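Peptidoglycan-recognition protein LB (Drosophila melanogaster, PDB 7NSZ) hydrolyses the amide bond between N-acetylmuramoyl and L-amino acid residues of bacterial peptidoglycan with a zinc ion, probably as a scavenger that turns active fragments into inactive ones. Local coordinates at residues S30-Q35 with G74-G79; R63-F68 with G112-G117; F82-D87 with K133-F138; R94-I99 with G143-A148; Q127-A132 with G165-E170. The protein carries 1 engineered substitution. All coordinates share one frame; numbering follows the deposited sequence.

Contact 1: S30-Q35 with G74-G79; sequences SVEHFQ and GWNDIG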
# COMPACT_ATOMS: atom_id res chain seq x y z
N SER A 30 -14.55 4.83 -11.58
CA SER A 30 -13.78 5.06 -12.81
C SER A 30 -12.39 4.46 -12.57
O SER A 30 -11.99 4.47 -11.42
CB SER A 30 -13.71 6.55 -13.03
OG SER A 30 -12.82 6.88 -14.08
N VAL A 31 -11.71 4.00 -13.60
CA VAL A 31 -10.32 3.44 -13.56
C VAL A 31 -9.44 4.21 -14.55
O VAL A 31 -9.77 4.22 -15.76
CB VAL A 31 -10.27 1.94 -13.86
CG1 VAL A 31 -8.84 1.45 -13.79
CG2 VAL A 31 -11.13 1.15 -12.87
N GLU A 32 -8.38 4.84 -14.07
CA GLU A 32 -7.34 5.49 -14.91
C GLU A 32 -6.08 4.65 -14.83
O GLU A 32 -5.72 4.18 -13.73
CB GLU A 32 -7.09 6.93 -14.46
CG GLU A 32 -8.33 7.78 -14.27
CD GLU A 32 -8.02 9.19 -13.82
OE1 GLU A 32 -8.12 9.49 -12.60
OE2 GLU A 32 -7.66 10.01 -14.70
N HIS A 33 -5.41 4.41 -15.94
CA HIS A 33 -4.22 3.57 -16.02
C HIS A 33 -2.98 4.41 -16.20
O HIS A 33 -3.04 5.57 -16.61
CB HIS A 33 -4.33 2.54 -17.12
CG HIS A 33 -5.48 1.62 -16.93
ND1 HIS A 33 -5.35 0.40 -16.29
CD2 HIS A 33 -6.78 1.76 -17.26
CE1 HIS A 33 -6.54 -0.18 -16.26
NE2 HIS A 33 -7.42 0.63 -16.85
N PHE A 34 -1.86 3.83 -15.82
CA PHE A 34 -0.53 4.31 -16.23
C PHE A 34 0.20 3.14 -16.87
O PHE A 34 -0.13 1.99 -16.69
CB PHE A 34 0.19 4.95 -15.03
CG PHE A 34 0.64 4.04 -13.91
CD1 PHE A 34 1.85 3.37 -14.04
CD2 PHE A 34 -0.07 3.92 -12.73
CE1 PHE A 34 2.32 2.59 -13.00
CE2 PHE A 34 0.40 3.14 -11.69
CZ PHE A 34 1.59 2.48 -11.84
N GLN A 35 1.24 3.48 -17.63
CA GLN A 35 1.93 2.50 -18.48
C GLN A 35 3.30 2.18 -17.87
O GLN A 35 3.88 3.05 -17.19
CB GLN A 35 2.00 3.04 -19.93
CG GLN A 35 0.64 3.08 -20.63
CD GLN A 35 -0.25 4.21 -20.18
OE1 GLN A 35 0.14 5.38 -20.17
NE2 GLN A 35 -1.47 3.87 -19.79
N GLY A 74 -15.21 11.18 -1.54
CA GLY A 74 -15.59 11.41 -2.95
C GLY A 74 -14.58 10.87 -3.94
O GLY A 74 -14.46 11.33 -5.11
N TRP A 75 -13.76 9.91 -3.51
CA TRP A 75 -12.74 9.32 -4.42
C TRP A 75 -13.34 8.22 -5.28
O TRP A 75 -14.39 7.68 -4.93
CB TRP A 75 -11.59 8.74 -3.58
CG TRP A 75 -10.79 9.72 -2.81
CD1 TRP A 75 -10.98 11.07 -2.70
CD2 TRP A 75 -9.68 9.41 -1.96
NE1 TRP A 75 -10.02 11.63 -1.90
CE2 TRP A 75 -9.25 10.62 -1.41
CE3 TRP A 75 -9.05 8.19 -1.64
CZ2 TRP A 75 -8.19 10.66 -0.51
CZ3 TRP A 75 -8.01 8.24 -0.75
CH2 TRP A 75 -7.57 9.46 -0.22
N ASN A 76 -12.65 7.85 -6.34
CA ASN A 76 -13.17 6.84 -7.28
C ASN A 76 -13.15 5.45 -6.67
O ASN A 76 -13.84 4.55 -7.16
CB ASN A 76 -12.35 6.79 -8.57
CG ASN A 76 -12.54 8.02 -9.42
OD1 ASN A 76 -11.69 8.31 -10.28
ND2 ASN A 76 -13.63 8.74 -9.22
N ASP A 77 -12.27 5.21 -5.70
CA ASP A 77 -11.96 3.88 -5.14
C ASP A 77 -11.16 4.07 -3.86
O ASP A 77 -10.69 5.17 -3.58
CB ASP A 77 -11.21 3.00 -6.12
CG ASP A 77 -11.26 1.51 -5.87
OD1 ASP A 77 -12.09 1.09 -4.99
OD2 ASP A 77 -10.54 0.80 -6.59
N ILE A 78 -11.01 2.99 -3.11
CA ILE A 78 -9.93 2.92 -2.11
C ILE A 78 -8.65 3.50 -2.73
O ILE A 78 -8.34 3.23 -3.88
CB ILE A 78 -9.70 1.48 -1.62
CG1 ILE A 78 -8.85 1.50 -0.35
CG2 ILE A 78 -9.18 0.55 -2.69
CD1 ILE A 78 -8.75 0.16 0.34
N GLY A 79 -7.95 4.35 -2.00
CA GLY A 79 -6.81 5.07 -2.62
C GLY A 79 -5.55 4.23 -2.88
O GLY A 79 -4.73 4.65 -3.66
O HOH W 1 -8.58 7.83 -10.65
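S30 and N76 touch where two loops run past each other at the surface, their CA atoms 5.8 Å apart. The direct contacts are van der Waals. N76 turns its CB toward segment 30-35, and that carbon lies 3.7 Å from S30 O; beyond it N76 OD1 comes within 3.8 Å of S30 CB, not of the hydroxyl. With CG anti to the carbonyl carbon (chi1 -70°), N76 lays its amide beside the S30 backbone and sends OD1 on toward the end of E32. The polar link is indirect. A water lies 2.6 Å from E32 OE1 and 3.2 Å from N76 OD1 and can donate to both, but it has more acceptors around it than protons, so these bonds need not all be held at once. Backbone hydrogen bonds also tie the loops: N76 to K29, E32 to I99. The neighbouring D77 forms a salt bridge with R20, and a bound sodium ion sits about 4 Å from the nearest atom of the N76 side chain. With N76 cut back to an alanine, CB would still meet S30 O, but the water would probably lose its OD1 partner and E32 its water-mediated link to this loop. No direct hydrogen bond joins S30 or E32 to N76, so this is a hydrated surface junction in which two acceptor oxygens, E32 OE1 and N76 OD1, meet through a shared water.

Contact 2: R63-F68 with G112-G117; sequences RDMQDF and GIVLIG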
# COMPACT_ATOMS: atom_id res chain seq x y z
N ARG A 63 -13.08 -2.99 3.30
CA ARG A 63 -14.37 -2.32 2.97
C ARG A 63 -14.48 -1.01 3.73
O ARG A 63 -15.02 -0.03 3.17
CB ARG A 63 -15.55 -3.24 3.27
CG ARG A 63 -15.59 -4.44 2.34
CD ARG A 63 -16.88 -5.26 2.42
NE ARG A 63 -17.15 -5.75 3.77
CZ ARG A 63 -16.77 -6.94 4.20
NH1 ARG A 63 -15.98 -7.70 3.48
NH2 ARG A 63 -17.11 -7.34 5.41
N ASP A 64 -14.07 -0.97 4.97
CA ASP A 64 -14.13 0.30 5.73
C ASP A 64 -13.29 1.39 5.05
O ASP A 64 -13.72 2.58 4.99
CB ASP A 64 -13.73 0.03 7.18
CG ASP A 64 -14.77 -0.72 8.00
OD1 ASP A 64 -15.91 -0.88 7.53
OD2 ASP A 64 -14.40 -1.18 9.09
N MET A 65 -12.07 1.09 4.64
CA MET A 65 -11.24 2.09 3.91
C MET A 65 -11.91 2.45 2.60
O MET A 65 -11.93 3.66 2.27
CB MET A 65 -9.83 1.55 3.67
CG MET A 65 -9.04 1.40 4.96
SD MET A 65 -7.29 0.97 4.70
CE MET A 65 -7.47 -0.74 4.21
N GLN A 66 -12.37 1.46 1.86
CA GLN A 66 -13.03 1.80 0.58
C GLN A 66 -14.24 2.72 0.82
O GLN A 66 -14.42 3.65 0.02
CB GLN A 66 -13.46 0.55 -0.17
CG GLN A 66 -13.93 0.88 -1.56
CD GLN A 66 -14.53 -0.28 -2.31
OE1 GLN A 66 -15.27 -1.07 -1.73
NE2 GLN A 66 -14.21 -0.34 -3.60
N ASP A 67 -15.01 2.43 1.85
CA ASP A 67 -16.22 3.22 2.19
C ASP A 67 -15.82 4.65 2.55
O ASP A 67 -16.42 5.65 2.07
CB ASP A 67 -17.03 2.60 3.31
CG ASP A 67 -17.75 1.31 2.93
OD1 ASP A 67 -17.79 0.96 1.73
OD2 ASP A 67 -18.33 0.72 3.92
N PHE A 68 -14.81 4.81 3.38
CA PHE A 68 -14.29 6.14 3.75
C PHE A 68 -13.85 6.90 2.52
O PHE A 68 -14.27 8.05 2.30
CB PHE A 68 -13.15 5.97 4.74
CG PHE A 68 -12.55 7.25 5.26
CD1 PHE A 68 -13.34 8.27 5.77
CD2 PHE A 68 -11.17 7.42 5.29
CE1 PHE A 68 -12.77 9.44 6.27
CE2 PHE A 68 -10.59 8.58 5.81
CZ PHE A 68 -11.40 9.58 6.29
N GLY A 112 1.18 1.80 -4.28
CA GLY A 112 0.88 2.24 -2.91
C GLY A 112 0.39 1.08 -2.06
O GLY A 112 -0.70 0.56 -2.35
N ILE A 113 1.11 0.71 -1.01
CA ILE A 113 0.81 -0.49 -0.20
C ILE A 113 0.48 -0.03 1.20
O ILE A 113 1.34 0.65 1.79
CB ILE A 113 2.00 -1.47 -0.18
CG1 ILE A 113 2.41 -1.90 -1.59
CG2 ILE A 113 1.69 -2.68 0.70
CD1 ILE A 113 3.76 -2.68 -1.64
N VAL A 114 -0.71 -0.31 1.69
CA VAL A 114 -1.08 0.04 3.08
C VAL A 114 -0.97 -1.22 3.94
O VAL A 114 -1.54 -2.27 3.67
CB VAL A 114 -2.47 0.69 3.15
CG1 VAL A 114 -3.60 -0.23 2.72
CG2 VAL A 114 -2.72 1.22 4.56
N LEU A 115 -0.25 -1.09 5.05
CA LEU A 115 -0.22 -2.10 6.10
C LEU A 115 -1.31 -1.72 7.10
O LEU A 115 -1.20 -0.68 7.75
CB LEU A 115 1.16 -2.23 6.76
CG LEU A 115 2.13 -3.14 6.02
CD1 LEU A 115 2.67 -2.55 4.76
CD2 LEU A 115 3.32 -3.51 6.96
N ILE A 116 -2.39 -2.46 7.14
CA ILE A 116 -3.56 -2.10 7.97
C ILE A 116 -3.11 -2.06 9.44
O ILE A 116 -2.43 -2.99 9.93
CB ILE A 116 -4.74 -3.07 7.75
CG1 ILE A 116 -5.22 -2.98 6.30
CG2 ILE A 116 -5.88 -2.83 8.71
CD1 ILE A 116 -6.05 -4.15 5.84
N GLY A 117 -3.41 -0.95 10.09
CA GLY A 117 -3.11 -0.75 11.52
C GLY A 117 -2.44 0.58 11.73
O GLY A 117 -2.19 1.34 10.79
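M65 reaches from helix 55-72 toward the sheet and ends in a methyl group resting between V114 and I116. All of the touching is done by CE. It lies 3.8 Å from I116 CG1 and 4.0 Å from I116 CD1, so it sits on the outer arm of the isoleucine, and the two side chains cross obliquely. V114 is met less closely: its CG1 is 4.2 Å from M65 CE. The methionine runs out extended through chi2 and then bends at chi3 (-74°), which swings CE aside at the end of the chain. The CA atoms of M65 and I116 are 9.6 Å apart, so one long, flexible thioether spans the distance between the helix and the chain just past the strand's end. All three side chains are buried, and the packing is wholly apolar. The flank and far side of the helix are polar and partly exposed. There D64 pairs with K60, D67 with R26, and R63 NH1 binds the carbonyl of W23. The V114 side chain is about 4 Å from that of the zinc ligand H44 and about 3 Å from that of F80 (nearest atoms), an engineered residue at a position inferred to be essential for zinc hydrate coordination. The contact thus joins helix 55-72 to strand 110-115 and the residue that follows it; the strand runs between strands 82-84 and 38-45, M65 also touches P49 in a loop, and helix 126-142 meets I113 and L115 on the same strand.

Contact 3: F82-D87 with K133-F138; sequences FGIGGD and KNLIAF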
# COMPACT_ATOMS: atom_id res chain seq x y z
N PHE A 82 -2.74 -1.80 -2.97
CA PHE A 82 -2.86 -3.08 -2.24
C PHE A 82 -2.92 -2.83 -0.74
O PHE A 82 -2.32 -1.82 -0.27
CB PHE A 82 -1.70 -4.05 -2.49
CG PHE A 82 -1.63 -4.51 -3.92
CD1 PHE A 82 -0.87 -3.84 -4.84
CD2 PHE A 82 -2.32 -5.62 -4.36
CE1 PHE A 82 -0.86 -4.20 -6.17
CE2 PHE A 82 -2.33 -5.98 -5.71
CZ PHE A 82 -1.57 -5.27 -6.59
N GLY A 83 -3.60 -3.67 0.01
CA GLY A 83 -3.54 -3.67 1.47
C GLY A 83 -2.98 -4.96 1.97
O GLY A 83 -3.04 -6.02 1.29
N ILE A 84 -2.41 -4.91 3.16
CA ILE A 84 -1.83 -6.06 3.88
C ILE A 84 -2.53 -6.20 5.22
O ILE A 84 -2.56 -5.22 6.01
CB ILE A 84 -0.33 -5.87 4.09
CG1 ILE A 84 0.44 -5.46 2.84
CG2 ILE A 84 0.27 -7.10 4.76
CD1 ILE A 84 0.54 -6.47 1.86
N GLY A 85 -3.07 -7.37 5.50
CA GLY A 85 -3.71 -7.62 6.80
C GLY A 85 -2.77 -8.34 7.77
O GLY A 85 -1.78 -8.94 7.36
N GLY A 86 -3.15 -8.31 9.04
CA GLY A 86 -2.47 -9.06 10.12
C GLY A 86 -2.75 -10.54 10.03
O GLY A 86 -2.10 -11.31 10.76
N ASP A 87 -3.63 -10.96 9.12
CA ASP A 87 -3.76 -12.37 8.73
C ASP A 87 -2.63 -12.81 7.81
O ASP A 87 -2.61 -13.97 7.42
CB ASP A 87 -5.11 -12.61 8.06
CG ASP A 87 -5.35 -11.79 6.80
OD1 ASP A 87 -6.43 -12.00 6.16
OD2 ASP A 87 -4.49 -10.89 6.46
N LYS A 133 6.87 -7.63 1.49
CA LYS A 133 8.09 -7.92 0.68
C LYS A 133 7.75 -8.90 -0.46
O LYS A 133 8.26 -8.69 -1.56
CB LYS A 133 9.22 -8.46 1.55
CG LYS A 133 9.68 -7.48 2.62
CD LYS A 133 10.65 -8.18 3.59
CE LYS A 133 11.12 -7.32 4.73
NZ LYS A 133 12.08 -8.03 5.61
N ASN A 134 6.90 -9.88 -0.17
CA ASN A 134 6.51 -10.87 -1.20
C ASN A 134 5.71 -10.20 -2.33
O ASN A 134 5.94 -10.42 -3.53
CB ASN A 134 5.72 -12.01 -0.57
CG ASN A 134 6.63 -12.90 0.27
OD1 ASN A 134 7.83 -12.97 0.03
ND2 ASN A 134 6.06 -13.56 1.27
N LEU A 135 4.82 -9.26 -1.97
CA LEU A 135 4.07 -8.52 -3.00
C LEU A 135 5.02 -7.75 -3.91
O LEU A 135 4.86 -7.74 -5.13
CB LEU A 135 3.08 -7.59 -2.31
CG LEU A 135 2.32 -6.64 -3.22
CD1 LEU A 135 1.48 -7.36 -4.27
CD2 LEU A 135 1.47 -5.69 -2.41
N ILE A 136 5.98 -7.04 -3.32
CA ILE A 136 6.95 -6.26 -4.11
C ILE A 136 7.74 -7.21 -5.02
O ILE A 136 7.90 -6.92 -6.20
CB ILE A 136 7.83 -5.41 -3.19
CG1 ILE A 136 7.00 -4.38 -2.39
CG2 ILE A 136 8.96 -4.79 -4.01
CD1 ILE A 136 7.74 -3.78 -1.22
N ALA A 137 8.22 -8.30 -4.46
CA ALA A 137 9.00 -9.31 -5.22
C ALA A 137 8.17 -9.86 -6.38
O ALA A 137 8.68 -9.91 -7.52
CB ALA A 137 9.46 -10.43 -4.30
N PHE A 138 6.91 -10.14 -6.16
CA PHE A 138 6.00 -10.66 -7.21
C PHE A 138 5.77 -9.60 -8.28
O PHE A 138 5.76 -9.89 -9.51
CB PHE A 138 4.65 -11.07 -6.62
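F82 on strand 82-84 lies beneath L135 of helix 126-142, and the leucine's two methyls divide the phenylalanine between them. At the root, F82 CB is 3.6 Å from L135 CD2. The next atom, CG, is just as near that same methyl, and CD1, on one side of the ring, is 3.8 Å from it. Farther out L135 CD1 takes over: it is the methyl nearest CD2, on the ring's other side, and stands 4.1 Å from the ring centroid and only 4° off the ring normal, a CH-pi contact almost squarely over the face. At the tip, CZ packs on F96 CE1 and G95 CA. On the leucine side, CG is anti to the backbone N (chi1 174°), which carries the branch down from the helix so that CD1 covers the ring while CD2 lies over its CB end. CD2 also touches I84 CD1 loosely, at 4.4 Å. The contact is buried and entirely apolar. Strand 82-84 lies between strands 90-92 and 110-115 in the mixed sheet. Helix 126-142 covers the face where L135 also meets I90 and I113, I84 meets M128 and A131, and F82 touches V111, I90 and T92.

Contact 4: R94-I99 with G143-A148; sequences RGFNVI and GYIDPA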
# COMPACT_ATOMS: atom_id res chain seq x y z
N ARG A 94 -6.63 -0.86 -5.86
CA ARG A 94 -6.68 -0.48 -7.29
C ARG A 94 -5.85 -1.42 -8.13
O ARG A 94 -6.13 -1.51 -9.35
CB ARG A 94 -6.20 0.95 -7.47
CG ARG A 94 -7.06 1.95 -6.72
CD ARG A 94 -6.94 3.37 -7.20
NE ARG A 94 -7.62 4.29 -6.32
CZ ARG A 94 -7.97 5.52 -6.61
NH1 ARG A 94 -7.47 6.09 -7.71
NH2 ARG A 94 -8.73 6.17 -5.78
N GLY A 95 -4.82 -2.04 -7.58
CA GLY A 95 -3.99 -2.98 -8.35
C GLY A 95 -2.88 -2.30 -9.09
O GLY A 95 -2.64 -1.10 -8.96
N PHE A 96 -2.11 -3.11 -9.80
CA PHE A 96 -0.94 -2.62 -10.55
C PHE A 96 -1.35 -1.79 -11.77
O PHE A 96 -2.36 -2.08 -12.41
CB PHE A 96 -0.09 -3.79 -11.02
CG PHE A 96 0.57 -4.57 -9.90
CD1 PHE A 96 0.29 -5.90 -9.70
CD2 PHE A 96 1.57 -3.97 -9.19
CE1 PHE A 96 0.97 -6.59 -8.71
CE2 PHE A 96 2.27 -4.66 -8.20
CZ PHE A 96 1.95 -5.98 -7.96
N ASN A 97 -0.62 -0.73 -12.03
CA ASN A 97 -0.74 0.12 -13.25
C ASN A 97 -2.07 0.84 -13.26
O ASN A 97 -2.51 1.28 -14.33
CB ASN A 97 -0.52 -0.69 -14.53
CG ASN A 97 0.94 -0.96 -14.76
OD1 ASN A 97 1.48 -1.90 -14.20
ND2 ASN A 97 1.59 -0.08 -15.51
N VAL A 98 -2.65 1.08 -12.10
CA VAL A 98 -3.86 1.92 -11.97
C VAL A 98 -3.47 3.13 -11.16
O VAL A 98 -2.77 3.02 -10.08
CB VAL A 98 -5.06 1.20 -11.32
CG1 VAL A 98 -6.19 2.12 -10.95
CG2 VAL A 98 -5.52 0.08 -12.22
N ILE A 99 -3.81 4.32 -11.59
CA ILE A 99 -3.47 5.56 -10.90
C ILE A 99 -4.15 5.54 -9.54
O ILE A 99 -5.38 5.35 -9.45
CB ILE A 99 -3.88 6.79 -11.72
CG1 ILE A 99 -3.13 6.79 -13.07
CG2 ILE A 99 -3.62 8.05 -10.93
CD1 ILE A 99 -3.39 8.00 -13.96
N GLY A 143 6.94 -7.85 -13.87
CA GLY A 143 7.22 -6.68 -14.69
C GLY A 143 6.32 -5.49 -14.38
O GLY A 143 6.39 -4.50 -15.12
N TYR A 144 5.56 -5.53 -13.28
CA TYR A 144 4.72 -4.39 -12.85
C TYR A 144 5.52 -3.35 -12.06
O TYR A 144 5.07 -2.18 -11.96
CB TYR A 144 3.54 -4.84 -11.97
CG TYR A 144 2.60 -5.81 -12.65
CD1 TYR A 144 2.24 -6.98 -12.00
CD2 TYR A 144 2.04 -5.56 -13.88
CE1 TYR A 144 1.38 -7.90 -12.57
CE2 TYR A 144 1.21 -6.49 -14.48
CZ TYR A 144 0.89 -7.66 -13.82
OH TYR A 144 0.03 -8.58 -14.37
N ILE A 145 6.61 -3.77 -11.41
CA ILE A 145 7.47 -2.88 -10.60
C ILE A 145 8.87 -2.86 -11.22
O ILE A 145 9.39 -3.96 -11.54
CB ILE A 145 7.53 -3.35 -9.14
CG1 ILE A 145 6.14 -3.33 -8.53
CG2 ILE A 145 8.50 -2.46 -8.40
CD1 ILE A 145 6.06 -3.82 -7.13
N ASP A 146 9.42 -1.69 -11.48
CA ASP A 146 10.77 -1.58 -12.05
C ASP A 146 11.74 -2.39 -11.19
O ASP A 146 11.73 -2.31 -9.97
CB ASP A 146 11.14 -0.11 -12.13
CG ASP A 146 12.33 0.12 -13.02
OD1 ASP A 146 12.09 0.68 -14.11
OD2 ASP A 146 13.46 -0.31 -12.60
N PRO A 147 12.65 -3.19 -11.79
CA PRO A 147 13.65 -3.90 -11.00
C PRO A 147 14.58 -2.99 -10.19
O PRO A 147 15.06 -3.45 -9.22
CB PRO A 147 14.47 -4.70 -12.03
CG PRO A 147 14.16 -4.06 -13.36
CD PRO A 147 12.79 -3.43 -13.23
N ALA A 148 14.71 -1.74 -10.59
CA ALA A 148 15.45 -0.69 -9.84
C ALA A 148 14.49 0.29 -9.15
O ALA A 148 14.84 1.47 -8.97
CB ALA A 148 16.37 0.05 -10.76
O HOH W 2 2.41 -1.17 -11.45
O HOH W 3 3.76 -2.72 -16.05
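F96 and Y144 form an offset (parallel-displaced) stack, their ring centroids 4.5 Å apart and their planes at 19°. Y144 CD1 sits over the F96 face toward its rim, a short 3.2 Å from F96 CD1. Each residue also lays its own CB over the other's ring, Y144 CB at 3.8 Å from the F96 centroid and F96 CB likewise over Y144. Both CB atoms point across the contact, and CG anti to the carbonyl carbon (chi1 near -60° in both) lets the rings overlap. I145 adds a side contact through CD1, 4.0 Å from F96 CE2. N97 OD1 approaches Y144 CD2 to 3.7 Å, with amide and ring planes 65° apart. With F96 reduced to an alanine, the Y144 ring would probably lose its stacking partner and I145 CD1 one of its neighbours, opening a gap beside the tyrosine.

Around this core, one water donates both to N97 OD1 and to Y144 O, at 2.9 Å from the latter; a second bridges N97 OD1 to G143 O, the latter bond weak. The amide is held at its other end, where ND2 binds the carbonyls of F34 and G36. Outermost, R94 NH1 donates to I99 O at 2.8 Å, with the oxygen in the guanidinium plane of R94, while NE and NH2 bind the carbonyls of I78 and D77.

F96 and N97 are the middle residues of a type II beta turn from G95 to V98. G143 closes helix 126-142 with a Schellman motif; the stack therefore fastens a beta turn to the chain just past a helix end.

Contact 5: Q127-A132 with G165-E170; sequences QMLDAA and GRLFAE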
# COMPACT_ATOMS: atom_id res chain seq x y z
N GLN A 127 4.36 -11.61 9.72
CA GLN A 127 3.58 -12.04 8.54
C GLN A 127 3.19 -10.85 7.67
O GLN A 127 3.03 -11.03 6.45
CB GLN A 127 2.36 -12.89 8.95
CG GLN A 127 1.29 -12.18 9.75
CD GLN A 127 1.50 -12.18 11.24
OE1 GLN A 127 2.62 -12.44 11.70
NE2 GLN A 127 0.46 -11.82 11.97
N MET A 128 2.97 -9.67 8.26
CA MET A 128 2.65 -8.45 7.48
C MET A 128 3.90 -8.00 6.74
O MET A 128 3.82 -7.61 5.58
CB MET A 128 2.09 -7.35 8.37
CG MET A 128 0.77 -7.72 9.01
SD MET A 128 0.07 -6.32 9.91
CE MET A 128 -0.40 -5.30 8.52
N LEU A 129 5.05 -7.98 7.42
CA LEU A 129 6.30 -7.52 6.78
C LEU A 129 6.68 -8.45 5.62
O LEU A 129 7.01 -8.00 4.52
CB LEU A 129 7.43 -7.43 7.79
CG LEU A 129 7.15 -6.53 8.98
CD1 LEU A 129 8.33 -6.63 9.97
CD2 LEU A 129 6.84 -5.09 8.62
N ASP A 130 6.58 -9.76 5.85
CA ASP A 130 6.83 -10.76 4.81
C ASP A 130 5.86 -10.60 3.64
O ASP A 130 6.28 -10.67 2.47
CB ASP A 130 6.72 -12.15 5.41
CG ASP A 130 7.91 -12.55 6.28
OD1 ASP A 130 8.93 -11.83 6.25
OD2 ASP A 130 7.82 -13.64 6.90
N ALA A 131 4.56 -10.41 3.93
CA ALA A 131 3.59 -10.24 2.83
C ALA A 131 3.96 -9.05 1.97
O ALA A 131 3.90 -9.11 0.74
CB ALA A 131 2.23 -10.09 3.40
N ALA A 132 4.33 -7.91 2.58
CA ALA A 132 4.65 -6.70 1.80
C ALA A 132 5.84 -6.99 0.91
O ALA A 132 5.84 -6.64 -0.23
CB ALA A 132 4.85 -5.50 2.68
N GLY A 165 6.26 6.13 12.74
CA GLY A 165 7.70 6.12 12.97
C GLY A 165 8.28 4.72 13.05
O GLY A 165 9.34 4.53 12.50
N ARG A 166 7.64 3.79 13.74
CA ARG A 166 8.23 2.44 13.88
C ARG A 166 8.28 1.73 12.52
O ARG A 166 9.33 1.11 12.19
CB ARG A 166 7.47 1.62 14.92
CG ARG A 166 8.12 0.28 15.27
CD ARG A 166 9.50 0.42 15.88
NE ARG A 166 10.25 -0.82 15.94
CZ ARG A 166 11.04 -1.26 14.96
NH1 ARG A 166 11.09 -0.59 13.82
NH2 ARG A 166 11.76 -2.39 15.12
N LEU A 167 7.18 1.74 11.76
CA LEU A 167 7.20 1.08 10.43
C LEU A 167 8.11 1.85 9.48
O LEU A 167 8.78 1.23 8.68
CB LEU A 167 5.75 1.00 9.94
CG LEU A 167 5.59 0.43 8.53
CD1 LEU A 167 6.28 -0.91 8.31
CD2 LEU A 167 4.10 0.35 8.19
N PHE A 168 8.22 3.17 9.63
CA PHE A 168 9.17 3.94 8.82
C PHE A 168 10.61 3.41 9.08
O PHE A 168 11.41 3.23 8.17
CB PHE A 168 9.07 5.44 9.06
CG PHE A 168 9.91 6.17 8.03
CD1 PHE A 168 9.55 6.19 6.70
CD2 PHE A 168 11.03 6.91 8.40
CE1 PHE A 168 10.32 6.82 5.75
CE2 PHE A 168 11.78 7.55 7.44
CZ PHE A 168 11.42 7.54 6.12
N ALA A 169 10.96 3.25 10.37
CA ALA A 169 12.32 2.76 10.71
C ALA A 169 12.51 1.36 10.13
O ALA A 169 13.62 1.03 9.63
CB ALA A 169 12.52 2.79 12.21
N GLU A 170 11.49 0.52 10.15
CA GLU A 170 11.58 -0.83 9.57
C GLU A 170 11.86 -0.72 8.07
O GLU A 170 12.74 -1.42 7.57
CB GLU A 170 10.27 -1.57 9.87
CG GLU A 170 10.11 -2.90 9.14
CD GLU A 170 11.12 -4.00 9.42
OE1 GLU A 170 11.65 -4.03 10.57
OE2 GLU A 170 11.30 -4.87 8.55
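L129 holds CG anti to its carbonyl carbon (chi1 -57°), while E170 has CG anti to the backbone N (chi1 171°) and then bends at chi2 (62°), so that the two side chains come at each other from opposite directions. This is helix-to-helix packing in the amidase fold, helix 126-142 against helix 165-171, with the backbones well apart: the CA atoms of L129 and E170 are 9.0 Å from each other. The leucine's two methyls have different tasks. CD2 faces the aliphatic part of the glutamate, 4.0 Å from E170 CG, and also meets L167 CD1 at 4.2 Å. CD1 lies beside the carboxylate, closer to the oxygen than to the carbon. An apolar methyl here is probably tolerated because the carboxylate has a polar partner, W174 NE1, which hydrogen-bonds the same oxygen, OE2, and probably fixes the turn of the group. The aliphatic run of E170 is thus used as a packing surface, while its polar end is served by the indole. L167, buried like L129, also packs on W119 and on L115 of strand 110-115, carrying the contact toward the sheet; its side chain is, between nearest atoms, about 9 Å from the zinc ion and about 7 Å from the side chains of H44 and C162, two of the metal's ligands. The nearest approach of the two segments is from L129 CD1 to E170 OE2, at 3.7 Å.

Overall arrangement
Contacts 2, 3 and 5 are buried; contact 4 is partly buried and contact 1 lies at the surface. Contacts 2 and 3 set helices 55-72 and 126-142 against neighbouring strands, 110-115 and 82-84, of one mixed sheet, which V114 and I84 join through backbone hydrogen bonds. Contact 5 uses helix 126-142 again, nearer its N-terminal end, and reaches the third helix. All three rely on apolar side chains, though contact 5 brings in a carboxylate. Contact 4 adds aromatic stacking and waters, and meets contact 3 where F96 touches F82. Contact 1 combines a van der Waals touch with a water shared between two oxygens, and touches contact 4 through the E32 and I99 backbones.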